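Local coordinates for endoglucanase (Clostridium thermocellum, PDB 2E4T), which hydrolyses internal beta-1,4-glucosidic bonds in cellulose and xyloglucan, this chain being the glycoside hydrolase family 44 part of a larger multidomain enzyme, at residues 342-345 and 346-350; 255-258 and 259-262; 85-88 and 89-93; 220-223 and 224-227; 123-126 and 127-130. One frame throughout, in Å; residues are numbered along the deposited sequence.

Contact 1. Residues 342-345 and 346-350; sequences LLDS and IEKYY
Ser345 O meets Tyr349 one turn later, near the end of helix 338-349, an outer helix of the TIM barrel. Tyr349 N donates to Ser345 O at 2.9 Å. The same oxygen lies at the edge of the Tyr349 ring, near its plane, with CD1 the nearest ring atom at 3.7 Å. Tyr349 CG stands beside its own backbone N (chi1 -70°), which keeps the ring against the preceding turn. This is the closely packed side. The Ser345 hydroxyl is buried and bonds to Asp259 and Trp256 of the neighbouring helix region, while the Tyr349 ring packs on Asp259, Leu262 and Asp263. Ile346 is buried too. Its CG1 rests 3.5 Å from Leu342 O, the acceptor of the Ile346 N-H. The apolar touch between Leu343 CD2 and Ile346 CD1 is looser, at 4.4 Å. The helix ends here: Tyr350 leaves helical backbone angles, although its N still bonds to Ile346 O.

The solvent side carries charge. Glu347 and Lys348 are exposed. Asp344 was modelled in two conformations, so its contacts hold for the one described. In that conformer its CG is turned away from its backbone N (chi1 171°) and its carboxylate meets the extended Lys348 chain. Glu347 OE1 lies 4.5 Å from Asp344 OD1, a like-charge neighbour that the lysine probably offsets. Lys348 CE passes 3.3 Å from Asp344 OD2, and NZ forms a salt bridge 2.8 Å long to the syn lone pair of Asp344 OD2.

Contact 2. Residues 255-258 and 259-262; sequences RWFI and DYYL
Phe257 O receives Tyr261 N at 2.8 Å and Ile258 O receives Leu262 N at 3.0 Å, both nearly straight, while Trp256 O at the N-cap position takes only weak bonds from Asp259 N and Tyr260 N. The Asp259 carboxylate stands at the edge of the Trp256 indole, with the two planes 87° apart. Trp256 NE1 bonds weakly to Asp259 OD1 at 3.3 Å; Ser345 is the stronger partner of both. Asp259 OD2 is gripped by two waters, which link it to Arg255 N and Arg255 NE. Arg255 NH1 forms a salt bridge to Asp334, and NH2 bonds to Asn341. One face of the indole is covered by Ile258 CB, offset toward the rim. Ile258 and Leu262 run side by side, CG2 to CD1 3.8 Å.

On another side of the helix three rings gather. Phe257 CE1 meets Tyr260 CD2 at 3.6 Å, with the rings inclined at 32°. Phe257 CZ lies 4.0 Å from Tyr261 CD1, those rings oblique at 42°. Tyr260 OH bonds to Glu250. The rings also pack on helix 204-221 and strand 226-232. This is an aromatic cluster on the first turns of a barrel helix, in an alpha/beta TIM barrel.

Contact 3. Residues 85-88 and 89-93; sequences TPAS and VVTTF
Ser88 O accepts twice from Thr92, at the start of helix 88-99, where a type II beta turn (Thr85 to Ser88) leads into an outer helix of the TIM barrel. Thr92 N reaches the oxygen at 2.9 Å and Thr92 OG1 at 2.8 Å, from opposite faces of the carbonyl plane. The hydroxyl gets there because OG1 stands beside its own backbone N (chi1 -61°). Ala87, at the N-cap position, has a left-handed backbone (phi 61°). Its O takes a nearly straight bond from Thr91 N at 2.8 Å and a weak one from Val90 N.

The turn closes with Ser88 N on Thr85 O. Asn56 ties the turn to the helix: its ND2 donates to Thr85 O and its OD1 accepts from Val89 N. Ser88 OG is satisfied by Glu82 O, and Thr85 OG1 by Glu82 OE2. Apolar Val89 and Val90 pack on Phe43 of strand 40-43. Thr91 OG1 sits 3.4 Å from Ser88 CA. A water bridges the turn to the helix: it donates to Pro86 O at 2.8 Å and pairs with Thr91 OG1 at 2.8 Å.

Contact 4. Residues 220-223 and 224-227; sequences KVDP and YAEI
The Tyr224 ring has Asp222 OD1 at its edge, near the ring plane, with CD2 the closest ring atom at 3.6 Å. Pro223 C lies obliquely to the same ring, and Pro223 CD comes within 4.2 Å of Tyr224 CD2. The Asp222 carboxylate is the second flat group. Tyr224 N approaches its OD1 from above the carboxylate plane, 35° out of it, and donates a hydrogen bond of 2.9 Å. That makes an Asx turn. Asp222 CG is swung away from its backbone N (chi1 -171°), which carries OD1 forward over the turn. Ala225 CB packs against the carboxylate, 3.8 Å from Asp222 CG.

The Asx turn is combined with a type I beta turn from Asp222 to Ala225. Ala225 N donates to Asp222 O at 3.2 Å, nearly straight at the hydrogen but well above the carbonyl plane. Asp222 therefore holds the turn with both its side chain and its carbonyl. Its other oxygen, OD2, accepts from Ala172 N, so the buried carboxylate is fixed at both ends. A water donates to Pro223 O at 2.7 Å and to Ala225 O at 2.9 Å, bridging the turn. Tyr224 leans on Asn171 and Ser173.

The turn is an alpha-to-beta connection of the TIM barrel. It takes the chain from helix 204-221 into parallel strand 226-232, with Asp222 against Val166 of helix 158-169 and Ala225 against Tyr181 of strand 180-183.

Contact 5. Residues 123-126 and 127-130; sequences VSQE and ETAP
Ser124 O accepts from Glu127 N at 2.9 Å, with the donor well above the carbonyl plane, as the backbone curls through a short 3-10 segment at 125-126. One residue on, Thr128 N reaches Gln125 O at 3.2 Å, also from above the plane. The Thr128 hydroxyl adds a second bond to Gln125 O, 2.7 Å from OG1 and from the same face. Thr128 OG1 stands beside its own N (chi1 -66°), and this brings it back to that carbonyl.

Glu127 folds over the start of the turn. Its OE1 takes the Ser124 N-H at 3.0 Å in a nearly straight bond, on the anti side of the carboxylate. Glu127 N in turn points weakly at Ser124 OG. The reciprocal pattern resembles a capping box with a weak hydroxyl half, here on a 3-10 turn in the surface loop between strands 121-122 and 134-138. Ser124 was modelled in two conformers, so its hydroxyl contacts hold only for the one described. Glu127 OE1 also forms a salt bridge to Arg133, so a backbone N-H and a positive charge share one oxygen. Val123 crosses the glutamate obliquely, and its CG1 lies 3.7 Å from Glu127 CB.

Contacts 2 and 3 are buried. Contacts 1 and 4 are partly buried, and contact 5 lies at the surface. Contacts 1 and 2 touch: helices 338-349 and 257-272 share a polar join through the Ser345 hydroxyl, and the centres of the two contacts are about 9 Å apart. Contacts 2 and 4 do not touch, but both border strand 226-232: contact 4 leads into it and contact 2 packs on it. Contacts 2 and 3 both open helices, one with a Trp and Asp pair and an aromatic cluster, the other with a tight turn and threonine hydroxyls. In contacts 4 and 5, both turns, a carboxylate oxygen takes a backbone N-H from across the segments. An exposed salt bridge between the segments occurs only in contact 1.

Contact 1. Residues 342-345 and 346-350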
loop_
_atom_site.group_PDB
_atom_site.type_symbol
_atom_site.label_atom_id
_atom_site.label_comp_id
_atom_site.label_asym_id
_atom_site.label_seq_id
_atom_site.Cartn_x
_atom_site.Cartn_y
_atom_site.Cartn_z
ATOM N N LEU A 342 -14.136 2.886 -4.556
ATOM C CA LEU A 342 -13.087 2.589 -5.539
ATOM C C LEU A 342 -13.420 1.285 -6.283
ATOM O O LEU A 342 -13.253 1.184 -7.511
ATOM C CB LEU A 342 -11.725 2.501 -4.847
ATOM C CG LEU A 342 -11.214 3.832 -4.298
ATOM C CD1 LEU A 342 -10.029 3.602 -3.345
ATOM C CD2 LEU A 342 -10.797 4.786 -5.454
ATOM N N LEU A 343 -13.834 0.254 -5.524
ATOM C CA LEU A 343 -14.119 -1.045 -6.138
ATOM C C LEU A 343 -15.346 -0.960 -7.093
ATOM O O LEU A 343 -15.355 -1.625 -8.137
ATOM C CB LEU A 343 -14.331 -2.105 -5.074
ATOM C CG LEU A 343 -13.056 -2.439 -4.289
ATOM C CD1 LEU A 343 -13.419 -3.190 -3.017
ATOM C CD2 LEU A 343 -12.060 -3.235 -5.125
ATOM N N ASP A 344 -16.337 -0.159 -6.716
ATOM C CA ASP A 344 -17.518 0.050 -7.583
ATOM C C ASP A 344 -17.112 0.743 -8.866
ATOM O O ASP A 344 -17.597 0.427 -9.961
ATOM C CB ASP A 344 -18.562 0.858 -6.831
ATOM C CG ASP A 344 -19.754 1.330 -7.672
ATOM O OD1 ASP A 344 -20.583 0.482 -7.890
ATOM O OD2 ASP A 344 -19.876 2.514 -8.085
ATOM N N SER A 345 -16.187 1.714 -8.781
ATOM C CA SER A 345 -15.669 2.339 -9.980
ATOM C C SER A 345 -14.944 1.364 -10.877
ATOM O O SER A 345 -15.121 1.396 -12.109
ATOM C CB SER A 345 -14.768 3.530 -9.588
ATOM O OG SER A 345 -15.546 4.604 -9.134
ATOM N N ILE A 346 -14.125 0.485 -10.286
ATOM C CA ILE A 346 -13.490 -0.562 -11.060
ATOM C C ILE A 346 -14.537 -1.426 -11.787
ATOM O O ILE A 346 -14.418 -1.704 -12.994
ATOM C CB ILE A 346 -12.570 -1.409 -10.186
ATOM C CG1 ILE A 346 -11.290 -0.600 -9.845
ATOM C CG2 ILE A 346 -12.233 -2.726 -10.871
ATOM C CD1 ILE A 346 -10.477 -1.198 -8.714
ATOM N N GLU A 347 -15.579 -1.845 -11.039
ATOM C CA GLU A 347 -16.602 -2.721 -11.659
ATOM C C GLU A 347 -17.300 -2.027 -12.828
ATOM O O GLU A 347 -17.657 -2.675 -13.807
ATOM C CB GLU A 347 -17.632 -3.136 -10.597
ATOM C CG GLU A 347 -17.074 -4.052 -9.586
ATOM C CD GLU A 347 -18.064 -4.433 -8.472
ATOM O OE1 GLU A 347 -19.066 -3.703 -8.220
ATOM O OE2 GLU A 347 -17.825 -5.486 -7.817
ATOM N N LYS A 348 -17.501 -0.710 -12.719
ATOM C CA LYS A 348 -18.226 0.011 -13.748
ATOM C C LYS A 348 -17.356 0.337 -14.954
ATOM O O LYS A 348 -17.851 0.326 -16.088
ATOM C CB LYS A 348 -18.800 1.328 -13.153
ATOM C CG LYS A 348 -20.007 1.120 -12.216
ATOM C CD LYS A 348 -20.439 2.395 -11.496
ATOM C CE LYS A 348 -21.766 2.136 -10.765
ATOM N NZ LYS A 348 -22.010 3.148 -9.730
ATOM N N TYR A 349 -16.082 0.700 -14.730
ATOM C CA TYR A 349 -15.255 1.266 -15.783
ATOM C C TYR A 349 -14.082 0.397 -16.239
ATOM O O TYR A 349 -13.619 0.562 -17.381
ATOM C CB TYR A 349 -14.767 2.646 -15.406
ATOM C CG TYR A 349 -15.883 3.663 -15.404
ATOM C CD1 TYR A 349 -16.473 4.120 -14.230
ATOM C CD2 TYR A 349 -16.367 4.196 -16.636
ATOM C CE1 TYR A 349 -17.526 5.032 -14.263
ATOM C CE2 TYR A 349 -17.419 5.105 -16.659
ATOM C CZ TYR A 349 -17.965 5.551 -15.462
ATOM O OH TYR A 349 -18.981 6.450 -15.532
ATOM N N TYR A 350 -13.557 -0.507 -15.401
ATOM C CA TYR A 350 -12.510 -1.393 -15.898
ATOM C C TYR A 350 -12.501 -2.678 -15.078
ATOM O O TYR A 350 -11.601 -2.931 -14.223
ATOM C CB TYR A 350 -11.129 -0.730 -15.918
ATOM C CG TYR A 350 -10.101 -1.424 -16.793
ATOM C CD1 TYR A 350 -8.904 -0.791 -17.102
ATOM C CD2 TYR A 350 -10.342 -2.679 -17.325
ATOM C CE1 TYR A 350 -7.965 -1.392 -17.906
ATOM C CE2 TYR A 350 -9.420 -3.282 -18.178
ATOM C CZ TYR A 350 -8.219 -2.659 -18.462
ATOM O OH TYR A 350 -7.273 -3.244 -19.275
#

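Contact 2. Residues 255-258 and 259-262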
loop_
_atom_site.group_PDB
_atom_site.type_symbol
_atom_site.label_atom_id
_atom_site.label_comp_id
_atom_site.label_asym_id
_atom_site.label_seq_id
_atom_site.Cartn_x
_atom_site.Cartn_y
_atom_site.Cartn_z
ATOM N N ARG A 255 -17.995 11.103 -12.607
ATOM C CA ARG A 255 -18.266 11.451 -11.242
ATOM C C ARG A 255 -16.983 11.937 -10.518
ATOM O O ARG A 255 -17.063 12.744 -9.569
ATOM C CB ARG A 255 -18.889 10.226 -10.504
ATOM C CG ARG A 255 -19.593 10.551 -9.198
ATOM C CD ARG A 255 -20.343 9.355 -8.695
ATOM N NE ARG A 255 -19.482 8.300 -8.104
ATOM C CZ ARG A 255 -19.308 8.037 -6.820
ATOM N NH1 ARG A 255 -19.849 8.804 -5.869
ATOM N NH2 ARG A 255 -18.605 6.962 -6.478
ATOM N N TRP A 256 -15.849 11.351 -10.885
ATOM C CA TRP A 256 -14.545 11.701 -10.313
ATOM C C TRP A 256 -13.464 11.232 -11.264
ATOM O O TRP A 256 -13.713 10.390 -12.182
ATOM C CB TRP A 256 -14.318 11.194 -8.894
ATOM C CG TRP A 256 -14.432 9.735 -8.601
ATOM C CD1 TRP A 256 -15.028 8.724 -9.352
ATOM C CD2 TRP A 256 -14.015 9.111 -7.375
ATOM N NE1 TRP A 256 -15.007 7.535 -8.643
ATOM C CE2 TRP A 256 -14.386 7.745 -7.445
ATOM C CE3 TRP A 256 -13.377 9.596 -6.228
ATOM C CZ2 TRP A 256 -14.146 6.870 -6.395
ATOM C CZ3 TRP A 256 -13.148 8.731 -5.191
ATOM C CH2 TRP A 256 -13.528 7.375 -5.278
ATOM N N PHE A 257 -12.254 11.733 -11.054
ATOM C CA PHE A 257 -11.095 11.382 -11.862
ATOM C C PHE A 257 -10.829 9.880 -11.841
ATOM O O PHE A 257 -10.416 9.327 -12.890
ATOM C CB PHE A 257 -9.855 12.189 -11.453
ATOM C CG PHE A 257 -8.660 11.783 -12.238
ATOM C CD1 PHE A 257 -8.470 12.217 -13.537
ATOM C CD2 PHE A 257 -7.718 10.922 -11.668
ATOM C CE1 PHE A 257 -7.397 11.754 -14.303
ATOM C CE2 PHE A 257 -6.641 10.459 -12.419
ATOM C CZ PHE A 257 -6.471 10.876 -13.742
ATOM N N ILE A 258 -11.069 9.188 -10.724
ATOM C CA ILE A 258 -10.882 7.727 -10.729
ATOM C C ILE A 258 -11.606 7.079 -11.887
ATOM O O ILE A 258 -11.058 6.194 -12.577
ATOM C CB ILE A 258 -11.447 7.159 -9.394
ATOM C CG1 ILE A 258 -10.644 7.662 -8.173
ATOM C CG2 ILE A 258 -11.529 5.645 -9.442
ATOM C CD1 ILE A 258 -9.204 7.200 -8.116
ATOM N N ASP A 259 -12.872 7.488 -12.144
ATOM C CA ASP A 259 -13.636 6.866 -13.245
ATOM C C ASP A 259 -13.043 7.183 -14.599
ATOM O O ASP A 259 -13.014 6.321 -15.497
ATOM C CB ASP A 259 -15.080 7.375 -13.214
ATOM C CG ASP A 259 -15.875 6.825 -12.027
ATOM O OD1 ASP A 259 -15.450 5.822 -11.427
ATOM O OD2 ASP A 259 -16.971 7.409 -11.769
ATOM N N TYR A 260 -12.623 8.447 -14.801
ATOM C CA TYR A 260 -11.971 8.845 -16.055
ATOM C C TYR A 260 -10.712 7.993 -16.286
ATOM O O TYR A 260 -10.469 7.478 -17.394
ATOM C CB TYR A 260 -11.628 10.319 -15.996
ATOM C CG TYR A 260 -10.796 10.826 -17.160
ATOM C CD1 TYR A 260 -11.404 11.427 -18.266
ATOM C CD2 TYR A 260 -9.417 10.774 -17.117
ATOM C CE1 TYR A 260 -10.652 11.957 -19.299
ATOM C CE2 TYR A 260 -8.643 11.299 -18.159
ATOM C CZ TYR A 260 -9.273 11.901 -19.236
ATOM O OH TYR A 260 -8.471 12.463 -20.219
ATOM N N TYR A 261 -9.887 7.862 -15.232
ATOM C CA TYR A 261 -8.635 7.106 -15.401
ATOM C C TYR A 261 -8.920 5.676 -15.783
ATOM O O TYR A 261 -8.333 5.125 -16.729
ATOM C CB TYR A 261 -7.841 7.183 -14.068
ATOM C CG TYR A 261 -6.515 6.534 -14.120
ATOM C CD1 TYR A 261 -5.431 7.160 -14.729
ATOM C CD2 TYR A 261 -6.296 5.268 -13.541
ATOM C CE1 TYR A 261 -4.170 6.592 -14.766
ATOM C CE2 TYR A 261 -5.019 4.700 -13.569
ATOM C CZ TYR A 261 -3.969 5.353 -14.127
ATOM O OH TYR A 261 -2.719 4.764 -14.062
ATOM N N LEU A 262 -9.844 5.030 -15.060
ATOM C CA LEU A 262 -10.176 3.637 -15.383
ATOM C C LEU A 262 -10.731 3.530 -16.807
ATOM O O LEU A 262 -10.350 2.621 -17.559
ATOM C CB LEU A 262 -11.200 3.115 -14.356
ATOM C CG LEU A 262 -10.629 2.898 -12.959
ATOM C CD1 LEU A 262 -11.784 2.791 -11.975
ATOM C CD2 LEU A 262 -9.738 1.661 -12.908
HETATM O O HOH W 1 -18.610 8.471 -13.606
HETATM O O HOH W 2 -18.712 6.387 -10.068
#

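Contact 3. Residues 85-88 and 89-93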
loop_
_atom_site.group_PDB
_atom_site.type_symbol
_atom_site.label_atom_id
_atom_site.label_comp_id
_atom_site.label_asym_id
_atom_site.label_seq_id
_atom_site.Cartn_x
_atom_site.Cartn_y
_atom_site.Cartn_z
ATOM N N THR A 85 27.234 1.265 -10.855
ATOM C CA THR A 85 26.638 0.175 -11.602
ATOM C C THR A 85 25.188 0.507 -11.888
ATOM O O THR A 85 24.443 0.929 -10.948
ATOM C CB THR A 85 26.724 -1.123 -10.833
ATOM O OG1 THR A 85 28.085 -1.365 -10.533
ATOM C CG2 THR A 85 26.127 -2.319 -11.548
ATOM N N PRO A 86 24.731 0.399 -13.140
ATOM C CA PRO A 86 23.335 0.722 -13.457
ATOM C C PRO A 86 22.373 0.013 -12.505
ATOM O O PRO A 86 22.530 -1.175 -12.190
ATOM C CB PRO A 86 23.144 0.268 -14.906
ATOM C CG PRO A 86 24.574 0.424 -15.480
ATOM C CD PRO A 86 25.480 -0.056 -14.334
ATOM N N ALA A 87 21.351 0.775 -12.111
ATOM C CA ALA A 87 20.247 0.247 -11.313
ATOM C C ALA A 87 20.664 -0.304 -9.973
ATOM O O ALA A 87 19.830 -0.978 -9.338
ATOM C CB ALA A 87 19.424 -0.797 -12.107
ATOM N N SER A 88 21.863 0.006 -9.455
ATOM C CA SER A 88 22.265 -0.600 -8.171
ATOM C C SER A 88 21.343 -0.196 -7.033
ATOM O O SER A 88 21.178 -0.988 -6.069
ATOM C CB SER A 88 23.716 -0.303 -7.850
ATOM O OG SER A 88 23.868 1.099 -7.695
ATOM N N VAL A 89 20.731 0.985 -7.059
ATOM C CA VAL A 89 19.734 1.304 -6.017
ATOM C C VAL A 89 18.619 0.243 -6.047
ATOM O O VAL A 89 18.179 -0.238 -4.987
ATOM C CB VAL A 89 19.177 2.725 -6.256
ATOM C CG1 VAL A 89 17.878 2.951 -5.506
ATOM C CG2 VAL A 89 20.213 3.736 -5.853
ATOM N N VAL A 90 18.110 -0.057 -7.235
ATOM C CA VAL A 90 16.960 -0.958 -7.393
ATOM C C VAL A 90 17.360 -2.413 -7.197
ATOM O O VAL A 90 16.597 -3.193 -6.588
ATOM C CB VAL A 90 16.259 -0.676 -8.726
ATOM C CG1 VAL A 90 15.247 -1.745 -9.050
ATOM C CG2 VAL A 90 15.599 0.705 -8.654
ATOM N N THR A 91 18.550 -2.808 -7.687
ATOM C CA THR A 91 18.946 -4.190 -7.490
ATOM C C THR A 91 19.324 -4.447 -6.022
ATOM O O THR A 91 19.054 -5.557 -5.503
ATOM C CB THR A 91 20.059 -4.604 -8.454
ATOM O OG1 THR A 91 21.262 -3.841 -8.200
ATOM C CG2 THR A 91 19.637 -4.426 -9.906
ATOM N N THR A 92 19.881 -3.460 -5.310
ATOM C CA THR A 92 20.065 -3.660 -3.873
ATOM C C THR A 92 18.705 -3.793 -3.181
ATOM O O THR A 92 18.504 -4.665 -2.321
ATOM C CB THR A 92 20.883 -2.492 -3.237
ATOM O OG1 THR A 92 22.174 -2.468 -3.863
ATOM C CG2 THR A 92 21.047 -2.661 -1.762
ATOM N N PHE A 93 17.745 -2.951 -3.590
ATOM C CA PHE A 93 16.430 -2.980 -2.976
ATOM C C PHE A 93 15.767 -4.349 -3.190
ATOM O O PHE A 93 15.223 -4.957 -2.230
ATOM C CB PHE A 93 15.575 -1.868 -3.639
ATOM C CG PHE A 93 14.240 -1.682 -3.001
ATOM C CD1 PHE A 93 14.057 -0.721 -2.021
ATOM C CD2 PHE A 93 13.116 -2.437 -3.417
ATOM C CE1 PHE A 93 12.785 -0.555 -1.410
ATOM C CE2 PHE A 93 11.871 -2.263 -2.844
ATOM C CZ PHE A 93 11.719 -1.332 -1.828
HETATM O O HOH W 3 22.951 -3.208 -10.315
#

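Contact 4. Residues 220-223 and 224-227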
loop_
_atom_site.group_PDB
_atom_site.type_symbol
_atom_site.label_atom_id
_atom_site.label_comp_id
_atom_site.label_asym_id
_atom_site.label_seq_id
_atom_site.Cartn_x
_atom_site.Cartn_y
_atom_site.Cartn_z
ATOM N N LYS A 220 6.076 -4.722 -23.551
ATOM C CA LYS A 220 6.836 -5.325 -24.645
ATOM C C LYS A 220 8.067 -6.066 -24.127
ATOM O O LYS A 220 8.501 -7.070 -24.731
ATOM C CB LYS A 220 7.229 -4.266 -25.649
ATOM C CG LYS A 220 6.131 -3.874 -26.554
ATOM C CD LYS A 220 6.570 -3.273 -27.821
ATOM C CE LYS A 220 6.608 -1.791 -27.693
ATOM N NZ LYS A 220 7.052 -1.198 -29.020
ATOM N N VAL A 221 8.644 -5.599 -23.014
ATOM C CA VAL A 221 9.830 -6.250 -22.436
ATOM C C VAL A 221 9.407 -7.392 -21.506
ATOM O O VAL A 221 10.012 -8.474 -21.529
ATOM C CB VAL A 221 10.686 -5.226 -21.648
ATOM C CG1 VAL A 221 11.872 -5.893 -20.994
ATOM C CG2 VAL A 221 11.121 -4.106 -22.599
ATOM N N ASP A 222 8.401 -7.142 -20.655
ATOM C CA ASP A 222 7.930 -8.117 -19.679
ATOM C C ASP A 222 6.421 -8.170 -19.753
ATOM O O ASP A 222 5.721 -7.405 -19.074
ATOM C CB ASP A 222 8.375 -7.807 -18.254
ATOM C CG ASP A 222 8.059 -8.936 -17.313
ATOM O OD1 ASP A 222 7.237 -9.831 -17.688
ATOM O OD2 ASP A 222 8.621 -8.935 -16.182
ATOM N N PRO A 223 5.877 -9.072 -20.587
ATOM C CA PRO A 223 4.430 -9.149 -20.739
ATOM C C PRO A 223 3.716 -9.547 -19.462
ATOM O O PRO A 223 2.462 -9.443 -19.420
ATOM C CB PRO A 223 4.234 -10.229 -21.824
ATOM C CG PRO A 223 5.572 -10.410 -22.474
ATOM C CD PRO A 223 6.600 -9.981 -21.500
ATOM N N TYR A 224 4.450 -10.075 -18.480
ATOM C CA TYR A 224 3.840 -10.588 -17.257
ATOM C C TYR A 224 3.861 -9.550 -16.144
ATOM O O TYR A 224 3.253 -9.776 -15.071
ATOM C CB TYR A 224 4.617 -11.841 -16.775
ATOM C CG TYR A 224 4.660 -12.855 -17.884
ATOM C CD1 TYR A 224 3.573 -13.621 -18.213
ATOM C CD2 TYR A 224 5.804 -13.011 -18.647
ATOM C CE1 TYR A 224 3.641 -14.522 -19.312
ATOM C CE2 TYR A 224 5.914 -13.904 -19.722
ATOM C CZ TYR A 224 4.811 -14.625 -20.062
ATOM O OH TYR A 224 4.856 -15.515 -21.115
ATOM N N ALA A 225 4.557 -8.431 -16.331
ATOM C CA ALA A 225 4.668 -7.437 -15.256
ATOM C C ALA A 225 3.344 -6.699 -15.089
ATOM O O ALA A 225 2.655 -6.407 -16.081
ATOM C CB ALA A 225 5.792 -6.464 -15.600
ATOM N N GLU A 226 3.034 -6.365 -13.844
ATOM C CA GLU A 226 1.805 -5.624 -13.541
ATOM C C GLU A 226 2.109 -4.140 -13.477
ATOM O O GLU A 226 3.084 -3.739 -12.812
ATOM C CB GLU A 226 1.230 -6.117 -12.208
ATOM C CG GLU A 226 0.621 -7.484 -12.378
ATOM C CD GLU A 226 0.039 -8.071 -11.102
ATOM O OE1 GLU A 226 0.649 -7.948 -10.018
ATOM O OE2 GLU A 226 -1.044 -8.656 -11.181
ATOM N N ILE A 227 1.249 -3.356 -14.125
ATOM C CA ILE A 227 1.368 -1.896 -14.101
ATOM C C ILE A 227 0.375 -1.322 -13.114
ATOM O O ILE A 227 -0.840 -1.605 -13.140
ATOM C CB ILE A 227 1.113 -1.341 -15.548
ATOM C CG1 ILE A 227 2.279 -1.697 -16.458
ATOM C CG2 ILE A 227 0.833 0.162 -15.497
ATOM C CD1 ILE A 227 3.574 -0.818 -16.161
HETATM O O HOH W 4 0.972 -8.131 -17.624
#

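Contact 5. Residues 123-126 and 127-130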
loop_
_atom_site.group_PDB
_atom_site.type_symbol
_atom_site.label_atom_id
_atom_site.label_comp_id
_atom_site.label_asym_id
_atom_site.label_seq_id
_atom_site.Cartn_x
_atom_site.Cartn_y
_atom_site.Cartn_z
ATOM N N VAL A 123 19.420 22.104 -7.852
ATOM C CA VAL A 123 19.031 22.485 -9.210
ATOM C C VAL A 123 18.266 23.796 -9.118
ATOM O O VAL A 123 17.239 23.881 -8.434
ATOM C CB VAL A 123 18.168 21.381 -9.861
ATOM C CG1 VAL A 123 17.728 21.825 -11.220
ATOM C CG2 VAL A 123 18.960 20.059 -9.939
ATOM N N SER A 124 18.791 24.837 -9.785
ATOM C CA SER A 124 18.153 26.135 -9.695
ATOM C C SER A 124 16.845 26.171 -10.489
ATOM O O SER A 124 16.626 25.335 -11.406
ATOM C CB SER A 124 19.089 27.206 -10.248
ATOM O OG SER A 124 19.116 27.080 -11.653
ATOM N N GLN A 125 15.996 27.163 -10.245
ATOM C CA GLN A 125 14.829 27.326 -11.079
ATOM C C GLN A 125 15.221 27.622 -12.518
ATOM O O GLN A 125 14.509 27.258 -13.475
ATOM C CB GLN A 125 13.876 28.395 -10.520
ATOM C CG GLN A 125 12.546 28.365 -11.234
ATOM C CD GLN A 125 11.489 29.200 -10.573
ATOM O OE1 GLN A 125 11.640 29.723 -9.501
ATOM N NE2 GLN A 125 10.348 29.331 -11.237
ATOM N N GLU A 126 16.389 28.258 -12.736
ATOM C CA GLU A 126 16.834 28.545 -14.099
ATOM C C GLU A 126 17.314 27.278 -14.799
ATOM O O GLU A 126 17.396 27.279 -16.032
ATOM C CB GLU A 126 17.930 29.628 -14.048
ATOM C CG GLU A 126 17.357 30.937 -13.501
ATOM C CD GLU A 126 17.206 30.968 -12.024
ATOM O OE1 GLU A 126 18.113 30.540 -11.274
ATOM O OE2 GLU A 126 16.111 31.411 -11.529
ATOM N N GLU A 127 17.546 26.208 -14.041
ATOM C CA GLU A 127 17.931 24.888 -14.571
ATOM C C GLU A 127 16.733 23.937 -14.628
ATOM O O GLU A 127 16.899 22.713 -14.787
ATOM C CB GLU A 127 19.008 24.295 -13.678
ATOM C CG GLU A 127 20.356 25.017 -13.826
ATOM C CD GLU A 127 21.404 24.605 -12.809
ATOM O OE1 GLU A 127 21.068 24.198 -11.660
ATOM O OE2 GLU A 127 22.613 24.695 -13.183
ATOM N N THR A 128 15.508 24.462 -14.574
ATOM C CA THR A 128 14.315 23.658 -14.788
ATOM C C THR A 128 14.467 22.913 -16.087
ATOM O O THR A 128 14.953 23.438 -17.117
ATOM C CB THR A 128 13.070 24.550 -14.794
ATOM O OG1 THR A 128 12.896 25.119 -13.493
ATOM C CG2 THR A 128 11.790 23.811 -15.180
ATOM N N ALA A 129 14.016 21.638 -16.114
ATOM C CA ALA A 129 14.224 20.810 -17.284
ATOM C C ALA A 129 13.497 21.400 -18.491
ATOM O O ALA A 129 12.358 21.902 -18.376
ATOM C CB ALA A 129 13.667 19.413 -17.001
ATOM N N PRO A 130 14.076 21.232 -19.705
ATOM C CA PRO A 130 15.362 20.609 -19.973
ATOM C C PRO A 130 16.529 21.554 -19.645
ATOM O O PRO A 130 16.453 22.774 -19.874
ATOM C CB PRO A 130 15.321 20.340 -21.487
ATOM C CG PRO A 130 14.402 21.440 -22.025
ATOM C CD PRO A 130 13.341 21.597 -20.952
HETATM O O HOH W 5 16.415 25.551 -17.998
#